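STM4351 (Salmonella enterica, PDB 2Y7I) binds arginine with high specificity in the periplasm, as a solute-binding protein of bacterial family 3. Local coordinates at residues 14-17 and 18-21; 51-54 and 55-58; 103-106 and 107-111; 123-126 and 127-131. One frame throughout, in Å; residues are numbered along the deposited sequence.

Overall arrangement
The four contacts are local and follow one another along the chain. Contacts 1 and 2 lie about 13 Å apart between centres and belong to the turns after strands 7-12 and 46-51. Contacts 3 and 4, with centres about 15 Å apart, flank strand 114-118 in the five-stranded mixed sheet: contact 3 precedes it, and contact 4 is on helix 122-130, which follows it. Contacts 1, 2 and 4 all touch the bound arginine, and Tyr-16 of contact 1 packs on His-123 of contact 4. Contact 3 stands apart from the ligand but meets contact 4 through Phe-107. The arginine is thus enclosed by groups from well-separated parts of the chain, as in periplasmic binding proteins.

Contact 1 of 4, residues 14-17 and 18-21; sequences ATYA and PYEF. With ARG (arginine), chain C.
The backbone O of Tyr-16 takes two N-H groups from the segment that follows. Glu-20 N lies 3.2 Å from Tyr-16 O and gives a straight bond, 165° at the hydrogen. Tyr-19 N also reaches this oxygen, but its bond is weak. In return Tyr-16 N donates to Glu-20 O at 2.9 Å. Tyr-19 and Glu-20 together face Tyr-16, which makes a classic beta bulge. The peptide bond before Pro-18 is cis, which probably helps to turn the chain. The side chains of Tyr-16 and Tyr-19 run side by side. Their rings are nearly parallel but slid apart, barely overlapping, with CD2 of Tyr-16 3.4 Å from CD2 of Tyr-19. The methyl of Ala-17 sits over one face of the Phe-21 ring. One face of Tyr-16 carries CD of the bound arginine, and the hydroxyl of this tyrosine bonds Asp-160. Glu-20 is bent at chi2 (-94°), and its OE2 accepts a hydrogen bond from NH2 of the ligand at 2.8 Å. Thr-15 OG1 bonds Glu-118, itself a ligand-binding residue. The turn therefore offers the arginine side chain both an aromatic face and a carboxylate. That pairing suits an aliphatic chain with a positively charged, flat end.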
loop_
_atom_site.group_PDB
_atom_site.type_symbol
_atom_site.label_atom_id
_atom_site.label_comp_id
_atom_site.label_asym_id
_atom_site.label_seq_id
_atom_site.Cartn_x
_atom_site.Cartn_y
_atom_site.Cartn_z
ATOM N N ALA A 14 -5.352 -7.591 -21.764
ATOM C CA ALA A 14 -4.564 -6.373 -21.953
ATOM C C ALA A 14 -5.225 -5.370 -22.905
ATOM O O ALA A 14 -4.609 -4.914 -23.867
ATOM C CB ALA A 14 -3.163 -6.740 -22.435
ATOM N N THR A 15 -6.468 -5.016 -22.584
ATOM C CA THR A 15 -7.331 -4.142 -23.377
ATOM C C THR A 15 -7.667 -2.873 -22.596
ATOM O O THR A 15 -8.525 -2.076 -23.013
ATOM C CB THR A 15 -8.683 -4.872 -23.652
ATOM O OG1 THR A 15 -9.242 -5.335 -22.403
ATOM C CG2 THR A 15 -8.470 -6.065 -24.559
ATOM N N TYR A 16 -6.988 -2.683 -21.463
ATOM C CA TYR A 16 -7.506 -1.837 -20.387
ATOM C C TYR A 16 -6.439 -0.969 -19.704
ATOM O O TYR A 16 -6.234 -1.079 -18.503
ATOM C CB TYR A 16 -8.213 -2.748 -19.353
ATOM C CG TYR A 16 -9.468 -2.165 -18.707
ATOM C CD1 TYR A 16 -10.494 -1.629 -19.486
ATOM C CD2 TYR A 16 -9.635 -2.181 -17.315
ATOM C CE1 TYR A 16 -11.647 -1.096 -18.901
ATOM C CE2 TYR A 16 -10.781 -1.650 -16.719
ATOM C CZ TYR A 16 -11.785 -1.114 -17.523
ATOM O OH TYR A 16 -12.935 -0.598 -16.957
ATOM N N ALA A 17 -5.767 -0.105 -20.465
ATOM C CA ALA A 17 -4.826 0.858 -19.887
ATOM C C ALA A 17 -5.569 1.709 -18.866
ATOM O O ALA A 17 -6.721 2.072 -19.117
ATOM C CB ALA A 17 -4.226 1.760 -20.984
ATOM N N PRO A 18 -4.923 2.045 -17.726
ATOM C CA PRO A 18 -3.531 1.771 -17.328
ATOM C C PRO A 18 -3.321 0.483 -16.517
ATOM O O PRO A 18 -2.224 0.274 -15.994
ATOM C CB PRO A 18 -3.220 2.962 -16.411
ATOM C CG PRO A 18 -4.522 3.159 -15.676
ATOM C CD PRO A 18 -5.615 2.857 -16.702
ATOM N N TYR A 19 -4.362 -0.330 -16.362
ATOM C CA TYR A 19 -4.266 -1.581 -15.604
ATOM C C TYR A 19 -3.370 -2.593 -16.343
ATOM O O TYR A 19 -2.398 -3.085 -15.789
ATOM C CB TYR A 19 -5.663 -2.166 -15.371
ATOM C CG TYR A 19 -6.601 -1.256 -14.595
ATOM C CD1 TYR A 19 -6.554 -1.205 -13.206
ATOM C CD2 TYR A 19 -7.518 -0.425 -15.256
ATOM C CE1 TYR A 19 -7.403 -0.367 -12.486
ATOM C CE2 TYR A 19 -8.372 0.404 -14.547
ATOM C CZ TYR A 19 -8.305 0.430 -13.170
ATOM O OH TYR A 19 -9.136 1.251 -12.456
ATOM N N GLU A 20 -3.709 -2.877 -17.600
ATOM C CA GLU A 20 -2.915 -3.754 -18.464
ATOM C C GLU A 20 -3.238 -3.440 -19.905
ATOM O O GLU A 20 -4.407 -3.270 -20.267
ATOM C CB GLU A 20 -3.178 -5.245 -18.197
ATOM C CG GLU A 20 -4.667 -5.615 -18.130
ATOM C CD GLU A 20 -5.186 -5.604 -16.720
ATOM O OE1 GLU A 20 -4.377 -5.913 -15.820
ATOM O OE2 GLU A 20 -6.384 -5.290 -16.504
ATOM N N PHE A 21 -2.183 -3.340 -20.708
ATOM C CA PHE A 21 -2.289 -3.011 -22.114
ATOM C C PHE A 21 -0.996 -3.398 -22.827
ATOM O O PHE A 21 -0.037 -3.862 -22.195
ATOM C CB PHE A 21 -2.641 -1.524 -22.312
ATOM C CG PHE A 21 -1.579 -0.558 -21.838
ATOM C CD1 PHE A 21 -1.472 -0.222 -20.487
ATOM C CD2 PHE A 21 -0.725 0.057 -22.754
ATOM C CE1 PHE A 21 -0.519 0.691 -20.051
ATOM C CE2 PHE A 21 0.240 0.963 -22.328
ATOM C CZ PHE A 21 0.341 1.284 -20.966
HETATM N N ARG C . -13.372 -3.455 -13.190
HETATM C CA ARG C . -14.362 -4.045 -14.144
HETATM C C ARG C . -14.782 -5.428 -13.660
HETATM O O ARG C . -15.570 -6.100 -14.321
HETATM C CB ARG C . -13.777 -4.135 -15.569
HETATM C CG ARG C . -12.436 -4.888 -15.653
HETATM C CD ARG C . -11.963 -5.085 -17.091
HETATM N NE ARG C . -10.556 -5.494 -17.103
HETATM C CZ ARG C . -9.849 -5.774 -18.196
HETATM N NH1 ARG C . -10.397 -5.707 -19.411
HETATM N NH2 ARG C . -8.586 -6.126 -18.072
HETATM O OXT ARG C . -14.319 -5.907 -12.607
#

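Contact 2 of 4, residues 51-54 and 55-58; sequences NQSF and DSLI. With ZN (zinc ion), chain D; ARG (arginine), chain C.
The Phe-54 ring has CD of the bound arginine over one face, 3.6 Å above the plane and offset toward the rim. Leu-57 CD1 and the backbone N of Asp-55 approach the ring obliquely. Phe-54 CD1 also comes within 3.4 Å of the ligand NE, and the ring runs along the ligand from its NE toward CG and the carboxylate O. CG of Phe-54 is anti to the backbone N (chi1 180°), which carries the ring toward the pocket.

The polar side of the turn centres on Ser-53 and Ser-56. Ser-53 O accepts from both Ser-56 OG, at 2.8 Å, and Ser-56 N. The hydroxyl lies nearer the carbonyl plane, while the N-H comes from above it. Ser-56 OG in turn accepts from Gln-52 NE2 at 2.7 Å, with the hydroxyl tilted from the amide plane. Gln-52 NE2 also bonds Ser-60 OG and OE1 bonds Lys-65, so both ends of the amide are held. Ser-53 OG donates to Asp-55 OD1 at 2.8 Å, nearly along the C-O axis. This bond helps to fix the carboxylate, whose OD2 binds the zinc ion at 2.1 Å. Asp-140 also binds this metal. Leu-57 N bonds Phe-54 O, which also receives a hydrogen from a water that accepts from Ile-58 N.

The turn carries the chain from strand 46-51 into helix 57-62. Gln-52 has a backbone bond with Thr-12, at the end of strand 7-12, and Phe-54 packs against Arg-79 of helix 77-80.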
loop_
_atom_site.group_PDB
_atom_site.type_symbol
_atom_site.label_atom_id
_atom_site.label_comp_id
_atom_site.label_asym_id
_atom_site.label_seq_id
_atom_site.Cartn_x
_atom_site.Cartn_y
_atom_site.Cartn_z
ATOM N N ASN A 51 -2.592 -13.277 -22.466
ATOM C CA ASN A 51 -3.552 -12.236 -22.800
ATOM C C ASN A 51 -4.721 -12.825 -23.604
ATOM O O ASN A 51 -4.526 -13.365 -24.691
ATOM C CB ASN A 51 -2.825 -11.127 -23.582
ATOM C CG ASN A 51 -3.758 -10.069 -24.154
ATOM O OD1 ASN A 51 -3.463 -9.486 -25.197
ATOM N ND2 ASN A 51 -4.866 -9.807 -23.484
ATOM N N GLN A 52 -5.924 -12.750 -23.041
ATOM C CA GLN A 52 -7.134 -13.302 -23.684
ATOM C C GLN A 52 -8.343 -12.483 -23.216
ATOM O O GLN A 52 -8.199 -11.623 -22.342
ATOM C CB GLN A 52 -7.295 -14.797 -23.383
ATOM C CG GLN A 52 -7.489 -15.145 -21.904
ATOM C CD GLN A 52 -7.511 -16.652 -21.646
ATOM O OE1 GLN A 52 -6.523 -17.353 -21.877
ATOM N NE2 GLN A 52 -8.643 -17.154 -21.155
ATOM N N SER A 53 -9.518 -12.729 -23.788
ATOM C CA SER A 53 -10.695 -11.902 -23.479
ATOM C C SER A 53 -11.032 -11.929 -21.983
ATOM O O SER A 53 -10.879 -12.964 -21.321
ATOM C CB SER A 53 -11.903 -12.318 -24.336
ATOM O OG SER A 53 -12.283 -13.672 -24.106
ATOM N N PHE A 54 -11.484 -10.797 -21.453
ATOM C CA PHE A 54 -11.758 -10.671 -20.009
ATOM C C PHE A 54 -12.751 -11.718 -19.515
ATOM O O PHE A 54 -12.562 -12.304 -18.439
ATOM C CB PHE A 54 -12.291 -9.270 -19.666
ATOM C CG PHE A 54 -12.593 -9.083 -18.187
ATOM C CD1 PHE A 54 -11.576 -8.754 -17.294
ATOM C CD2 PHE A 54 -13.896 -9.246 -17.694
ATOM C CE1 PHE A 54 -11.849 -8.575 -15.930
ATOM C CE2 PHE A 54 -14.178 -9.068 -16.332
ATOM C CZ PHE A 54 -13.151 -8.748 -15.453
ATOM N N ASP A 55 -13.795 -11.956 -20.309
ATOM C CA ASP A 55 -14.863 -12.895 -19.929
ATOM C C ASP A 55 -14.431 -14.359 -19.920
ATOM O O ASP A 55 -15.169 -15.217 -19.421
ATOM C CB ASP A 55 -16.086 -12.713 -20.836
ATOM C CG ASP A 55 -15.802 -13.054 -22.297
ATOM O OD1 ASP A 55 -14.625 -13.226 -22.682
ATOM O OD2 ASP A 55 -16.776 -13.148 -23.071
ATOM N N SER A 56 -13.252 -14.650 -20.479
ATOM C CA SER A 56 -12.745 -16.026 -20.534
ATOM C C SER A 56 -11.767 -16.341 -19.399
ATOM O O SER A 56 -11.308 -17.481 -19.275
ATOM C CB SER A 56 -12.059 -16.303 -21.880
ATOM O OG SER A 56 -10.784 -15.674 -21.923
ATOM N N LEU A 57 -11.462 -15.339 -18.578
ATOM C CA LEU A 57 -10.385 -15.469 -17.590
ATOM C C LEU A 57 -10.755 -16.381 -16.431
ATOM O O LEU A 57 -9.986 -17.277 -16.077
ATOM C CB LEU A 57 -9.951 -14.100 -17.072
ATOM C CG LEU A 57 -9.144 -13.212 -18.027
ATOM C CD1 LEU A 57 -8.992 -11.831 -17.416
ATOM C CD2 LEU A 57 -7.775 -13.830 -18.375
ATOM N N ILE A 58 -11.913 -16.131 -15.824
ATOM C CA ILE A 58 -12.370 -17.005 -14.739
ATOM C C ILE A 58 -12.555 -18.471 -15.183
ATOM O O ILE A 58 -12.046 -19.370 -14.515
ATOM C CB ILE A 58 -13.579 -16.414 -13.979
ATOM C CG1 ILE A 58 -13.075 -15.304 -13.046
ATOM C CG2 ILE A 58 -14.316 -17.498 -13.161
ATOM C CD1 ILE A 58 -14.161 -14.390 -12.525
HETATM ZN ZN ZN D . -16.100 -13.493 -24.988
HETATM N N ARG C . -13.372 -3.455 -13.190
HETATM C CA ARG C . -14.362 -4.045 -14.144
HETATM C C ARG C . -14.782 -5.428 -13.660
HETATM O O ARG C . -15.570 -6.100 -14.321
HETATM C CB ARG C . -13.777 -4.135 -15.569
HETATM C CG ARG C . -12.436 -4.888 -15.653
HETATM C CD ARG C . -11.963 -5.085 -17.091
HETATM N NE ARG C . -10.556 -5.494 -17.103
HETATM C CZ ARG C . -9.849 -5.774 -18.196
HETATM N NH1 ARG C . -10.397 -5.707 -19.411
HETATM N NH2 ARG C . -8.586 -6.126 -18.072
HETATM O OXT ARG C . -14.319 -5.907 -12.607
HETATM O O HOH W 1 -13.474 -13.759 -16.255
#

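Contact 3 of 4, residues 103-106 and 107-111; sequences AYHT and FADLK
This is a tight turn in the loop between strands 95-100 and 114-118, held by reciprocal Thr-106 and Asp-109 bonds, beside a short 3-10 segment. Asp-109 OD2 accepts two backbone N-H groups. His-105 N lies 3.0 Å from Asp-109 OD2, on its anti lone pair, while Thr-106 N comes from above the carboxylate plane. In the reverse direction Asp-109 N donates to Thr-106 OG1 at 3.1 Å, with an angle of 151° at the hydrogen. Thr-106 and Asp-109 are thus tied in both directions. Thr-106 OG1 lies between the backbone N and the carbonyl carbon (chi1 69°), which turns it back over the Asp-109 N-H. A water joins the same OG1 to Asp-109 OD1.

Beside these polar bonds, Leu-110 CD2 sits over the centre of the Tyr-104 ring, 3.6 Å from its centroid. The contact is CH-pi, and the two side chains cross at about a right angle. Asp-109 O lies at the edge of this ring, 3.3 Å from Tyr-104 CE1. The tyrosine hydroxyl bonds Glu-155.

Tyr-104 also rests on Thr-99 and Phe-107 on Val-97, both of strand 95-100. His-105 pairs through its backbone with Glu-179, beyond strand 174-176.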
loop_
_atom_site.group_PDB
_atom_site.type_symbol
_atom_site.label_atom_id
_atom_site.label_comp_id
_atom_site.label_asym_id
_atom_site.label_seq_id
_atom_site.Cartn_x
_atom_site.Cartn_y
_atom_site.Cartn_z
ATOM N N ALA A 103 -22.698 15.963 -25.280
ATOM C CA ALA A 103 -23.848 15.335 -25.940
ATOM C C ALA A 103 -24.856 14.685 -24.983
ATOM O O ALA A 103 -26.054 14.591 -25.306
ATOM C CB ALA A 103 -23.387 14.331 -27.016
ATOM N N TYR A 104 -24.364 14.234 -23.828
ATOM C CA TYR A 104 -25.172 13.555 -22.804
ATOM C C TYR A 104 -24.666 14.003 -21.432
ATOM O O TYR A 104 -23.460 14.246 -21.251
ATOM C CB TYR A 104 -25.108 12.008 -22.948
ATOM C CG TYR A 104 -25.636 11.518 -24.293
ATOM C CD1 TYR A 104 -27.011 11.371 -24.516
ATOM C CD2 TYR A 104 -24.760 11.257 -25.353
ATOM C CE1 TYR A 104 -27.503 10.961 -25.767
ATOM C CE2 TYR A 104 -25.235 10.843 -26.588
ATOM C CZ TYR A 104 -26.608 10.699 -26.786
ATOM O OH TYR A 104 -27.087 10.304 -28.013
ATOM N N HIS A 105 -25.593 14.127 -20.483
ATOM C CA HIS A 105 -25.250 14.455 -19.098
ATOM C C HIS A 105 -25.583 13.301 -18.157
ATOM O O HIS A 105 -24.870 13.052 -17.187
ATOM C CB HIS A 105 -26.011 15.706 -18.636
ATOM C CG HIS A 105 -25.516 16.982 -19.241
ATOM N ND1 HIS A 105 -24.769 17.900 -18.535
ATOM C CD2 HIS A 105 -25.671 17.500 -20.483
ATOM C CE1 HIS A 105 -24.477 18.925 -19.316
ATOM N NE2 HIS A 105 -25.014 18.709 -20.503
ATOM N N THR A 106 -26.685 12.610 -18.438
ATOM C CA THR A 106 -27.215 11.610 -17.510
ATOM C C THR A 106 -27.573 10.319 -18.219
ATOM O O THR A 106 -27.747 10.284 -19.455
ATOM C CB THR A 106 -28.508 12.103 -16.795
ATOM O OG1 THR A 106 -29.573 12.184 -17.744
ATOM C CG2 THR A 106 -28.327 13.462 -16.132
ATOM N N PHE A 107 -27.725 9.258 -17.433
ATOM C CA PHE A 107 -28.248 7.993 -17.954
ATOM C C PHE A 107 -29.619 8.147 -18.615
ATOM O O PHE A 107 -29.876 7.532 -19.657
ATOM C CB PHE A 107 -28.290 6.924 -16.861
ATOM C CG PHE A 107 -26.932 6.335 -16.539
ATOM C CD1 PHE A 107 -26.257 5.551 -17.479
ATOM C CD2 PHE A 107 -26.336 6.560 -15.303
ATOM C CE1 PHE A 107 -25.008 5.012 -17.192
ATOM C CE2 PHE A 107 -25.080 6.027 -15.003
ATOM C CZ PHE A 107 -24.414 5.246 -15.955
ATOM N N ALA A 108 -30.485 8.975 -18.026
ATOM C CA ALA A 108 -31.784 9.282 -18.632
ATOM C C ALA A 108 -31.618 9.839 -20.050
ATOM O O ALA A 108 -32.387 9.491 -20.945
ATOM C CB ALA A 108 -32.587 10.251 -17.762
ATOM N N ASP A 109 -30.608 10.685 -20.250
ATOM C CA ASP A 109 -30.333 11.265 -21.571
ATOM C C ASP A 109 -29.976 10.189 -22.605
ATOM O O ASP A 109 -30.146 10.396 -23.804
ATOM C CB ASP A 109 -29.185 12.284 -21.509
ATOM C CG ASP A 109 -29.522 13.518 -20.697
ATOM O OD1 ASP A 109 -30.715 13.868 -20.554
ATOM O OD2 ASP A 109 -28.559 14.146 -20.199
ATOM N N LEU A 110 -29.475 9.052 -22.133
ATOM C CA LEU A 110 -29.093 7.949 -23.015
ATOM C C LEU A 110 -30.236 6.989 -23.354
ATOM O O LEU A 110 -30.011 5.945 -23.972
ATOM C CB LEU A 110 -27.890 7.197 -22.426
ATOM C CG LEU A 110 -26.562 7.954 -22.584
ATOM C CD1 LEU A 110 -25.527 7.420 -21.590
ATOM C CD2 LEU A 110 -26.062 7.803 -24.009
ATOM N N LYS A 111 -31.462 7.347 -22.965
ATOM C CA LYS A 111 -32.634 6.502 -23.239
ATOM C C LYS A 111 -32.703 6.125 -24.734
ATOM O O LYS A 111 -32.675 6.998 -25.600
ATOM C CB LYS A 111 -33.925 7.207 -22.791
ATOM C CG LYS A 111 -35.154 6.295 -22.746
ATOM C CD LYS A 111 -36.449 7.083 -22.554
ATOM C CE LYS A 111 -37.669 6.189 -22.773
ATOM N NZ LYS A 111 -38.946 6.973 -22.804
HETATM O O HOH W 2 -31.361 14.253 -17.807
#

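Contact 4 of 4, residues 123-126 and 127-131; sequences HQRY and LQDKQ. With ARG (arginine), chain C; ACT (acetate ion), chain G.
The Tyr-126 ring swings down the helix because its CG is anti to the backbone N (chi1 174°), and Gln-131 bends at chi2 (-67°) to meet it. Gln-131 NE2 then donates to Tyr-126 OH at 3.0 Å, with a straight bond of 168° at the hydrogen. The hydroxyl lies in the amide plane. Lys-130 crosses the ring at about a right angle, its CB 3.5 Å from Tyr-126 CE1.

Gln-124 and Gln-128 lie side by side. A water accepts from Gln-124 NE2 and donates to Gln-128 OE1. Gln-124 OE1 also bonds Gly-120 N, and NE2 bonds Asn-119 OD1. Arg-125 and Asp-129 form a long salt bridge, with Asp-129 OD2 3.8 Å from Arg-125 NH1. The oxygen stands off the flat of the guanidinium, and the pair is held by charge, with a water bridging NH1 and OD2. Asp-129 OD2 also bonds Tyr-186. Arg-125 NE donates at 2.8 Å to OXT of an acetate ion, probably from the crystallisation liquor.

His-123 NE2 comes 3.6 Å from CA of the bound arginine and bonds Asp-160, while ND1 bonds Tyr-187. This is the helix of the beta-alpha-beta unit between strands 114-118 and 135-139, and its first turn helps to line the arginine pocket.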
loop_
_atom_site.group_PDB
_atom_site.type_symbol
_atom_site.label_atom_id
_atom_site.label_comp_id
_atom_site.label_asym_id
_atom_site.label_seq_id
_atom_site.Cartn_x
_atom_site.Cartn_y
_atom_site.Cartn_z
ATOM N N HIS A 123 -19.689 -3.581 -15.182
ATOM C CA HIS A 123 -20.366 -2.576 -15.982
ATOM C C HIS A 123 -21.506 -3.167 -16.780
ATOM O O HIS A 123 -22.577 -2.560 -16.881
ATOM C CB HIS A 123 -19.365 -1.874 -16.898
ATOM C CG HIS A 123 -18.117 -1.466 -16.192
ATOM N ND1 HIS A 123 -18.127 -0.619 -15.102
ATOM C CD2 HIS A 123 -16.823 -1.821 -16.385
ATOM C CE1 HIS A 123 -16.889 -0.451 -14.670
ATOM N NE2 HIS A 123 -16.081 -1.171 -15.426
ATOM N N GLN A 124 -21.284 -4.355 -17.340
ATOM C CA GLN A 124 -22.314 -5.035 -18.098
ATOM C C GLN A 124 -23.501 -5.361 -17.193
ATOM O O GLN A 124 -24.648 -5.109 -17.558
ATOM C CB GLN A 124 -21.758 -6.314 -18.734
ATOM C CG GLN A 124 -22.811 -7.179 -19.422
ATOM C CD GLN A 124 -22.186 -8.371 -20.143
ATOM O OE1 GLN A 124 -21.539 -9.223 -19.522
ATOM N NE2 GLN A 124 -22.388 -8.437 -21.459
ATOM N N ARG A 125 -23.215 -5.898 -16.007
ATOM C CA ARG A 125 -24.271 -6.291 -15.078
ATOM C C ARG A 125 -25.049 -5.067 -14.593
ATOM O O ARG A 125 -26.289 -5.077 -14.590
ATOM C CB ARG A 125 -23.710 -7.099 -13.903
ATOM C CG ARG A 125 -24.788 -7.804 -13.087
ATOM C CD ARG A 125 -24.196 -8.795 -12.075
ATOM N NE ARG A 125 -23.619 -8.146 -10.891
ATOM C CZ ARG A 125 -24.295 -7.854 -9.781
ATOM N NH1 ARG A 125 -25.594 -8.121 -9.689
ATOM N NH2 ARG A 125 -23.668 -7.281 -8.758
ATOM N N TYR A 126 -24.325 -4.014 -14.216
ATOM C CA TYR A 126 -24.966 -2.765 -13.805
ATOM C C TYR A 126 -25.928 -2.219 -14.857
ATOM O O TYR A 126 -27.083 -1.928 -14.529
ATOM C CB TYR A 126 -23.961 -1.669 -13.381
ATOM C CG TYR A 126 -24.673 -0.358 -13.118
ATOM C CD1 TYR A 126 -25.379 -0.144 -11.930
ATOM C CD2 TYR A 126 -24.703 0.635 -14.087
ATOM C CE1 TYR A 126 -26.069 1.046 -11.706
ATOM C CE2 TYR A 126 -25.389 1.822 -13.877
ATOM C CZ TYR A 126 -26.072 2.018 -12.690
ATOM O OH TYR A 126 -26.749 3.194 -12.498
ATOM N N LEU A 127 -25.457 -2.049 -16.099
ATOM C CA LEU A 127 -26.322 -1.482 -17.150
ATOM C C LEU A 127 -27.526 -2.357 -17.448
ATOM O O LEU A 127 -28.638 -1.848 -17.644
ATOM C CB LEU A 127 -25.568 -1.237 -18.451
ATOM C CG LEU A 127 -24.975 0.116 -18.852
ATOM C CD1 LEU A 127 -25.196 0.287 -20.367
ATOM C CD2 LEU A 127 -25.527 1.336 -18.104
ATOM N N GLN A 128 -27.300 -3.670 -17.497
ATOM C CA GLN A 128 -28.386 -4.622 -17.766
ATOM C C GLN A 128 -29.461 -4.578 -16.693
ATOM O O GLN A 128 -30.647 -4.699 -16.996
ATOM C CB GLN A 128 -27.840 -6.053 -17.926
ATOM C CG GLN A 128 -27.219 -6.293 -19.303
ATOM C CD GLN A 128 -26.500 -7.633 -19.444
ATOM O OE1 GLN A 128 -25.954 -7.941 -20.511
ATOM N NE2 GLN A 128 -26.479 -8.420 -18.377
ATOM N N ASP A 129 -29.041 -4.406 -15.440
ATOM C CA ASP A 129 -29.969 -4.446 -14.313
ATOM C C ASP A 129 -30.626 -3.118 -14.023
ATOM O O ASP A 129 -31.834 -3.068 -13.776
ATOM C CB ASP A 129 -29.261 -4.903 -13.045
ATOM C CG ASP A 129 -28.872 -6.356 -13.086
ATOM O OD1 ASP A 129 -29.313 -7.073 -14.005
ATOM O OD2 ASP A 129 -28.111 -6.777 -12.195
ATOM N N LYS A 130 -29.821 -2.056 -14.040
ATOM C CA LYS A 130 -30.218 -0.774 -13.474
ATOM C C LYS A 130 -30.458 0.331 -14.499
ATOM O O LYS A 130 -30.947 1.398 -14.147
ATOM C CB LYS A 130 -29.198 -0.317 -12.418
ATOM C CG LYS A 130 -28.997 -1.309 -11.252
ATOM C CD LYS A 130 -30.290 -1.554 -10.512
ATOM C CE LYS A 130 -30.079 -2.314 -9.218
ATOM N NZ LYS A 130 -31.399 -2.540 -8.579
ATOM N N GLN A 131 -30.131 0.074 -15.760
ATOM C CA GLN A 131 -30.354 1.063 -16.805
ATOM C C GLN A 131 -30.958 0.417 -18.045
ATOM O O GLN A 131 -30.394 0.487 -19.139
ATOM C CB GLN A 131 -29.055 1.804 -17.153
ATOM C CG GLN A 131 -28.406 2.554 -15.995
ATOM C CD GLN A 131 -29.218 3.735 -15.493
ATOM O OE1 GLN A 131 -30.147 4.215 -16.160
ATOM N NE2 GLN A 131 -28.852 4.230 -14.320
HETATM N N ARG C . -13.372 -3.455 -13.190
HETATM C CA ARG C . -14.362 -4.045 -14.144
HETATM C C ARG C . -14.782 -5.428 -13.660
HETATM O O ARG C . -15.570 -6.100 -14.321
HETATM C CB ARG C . -13.777 -4.135 -15.569
HETATM C CG ARG C . -12.436 -4.888 -15.653
HETATM C CD ARG C . -11.963 -5.085 -17.091
HETATM N NE ARG C . -10.556 -5.494 -17.103
HETATM C CZ ARG C . -9.849 -5.774 -18.196
HETATM N NH1 ARG C . -10.397 -5.707 -19.411
HETATM N NH2 ARG C . -8.586 -6.126 -18.072
HETATM O OXT ARG C . -14.319 -5.907 -12.607
HETATM C C ACT G . -20.241 -9.409 -11.444
HETATM O O ACT G . -19.592 -10.398 -11.047
HETATM O OXT ACT G . -20.898 -8.792 -10.568
HETATM C CH3 ACT G . -20.221 -8.984 -12.883
HETATM O O HOH W 3 -24.473 -6.663 -22.622
HETATM O O HOH W 4 -27.500 -9.096 -11.451
#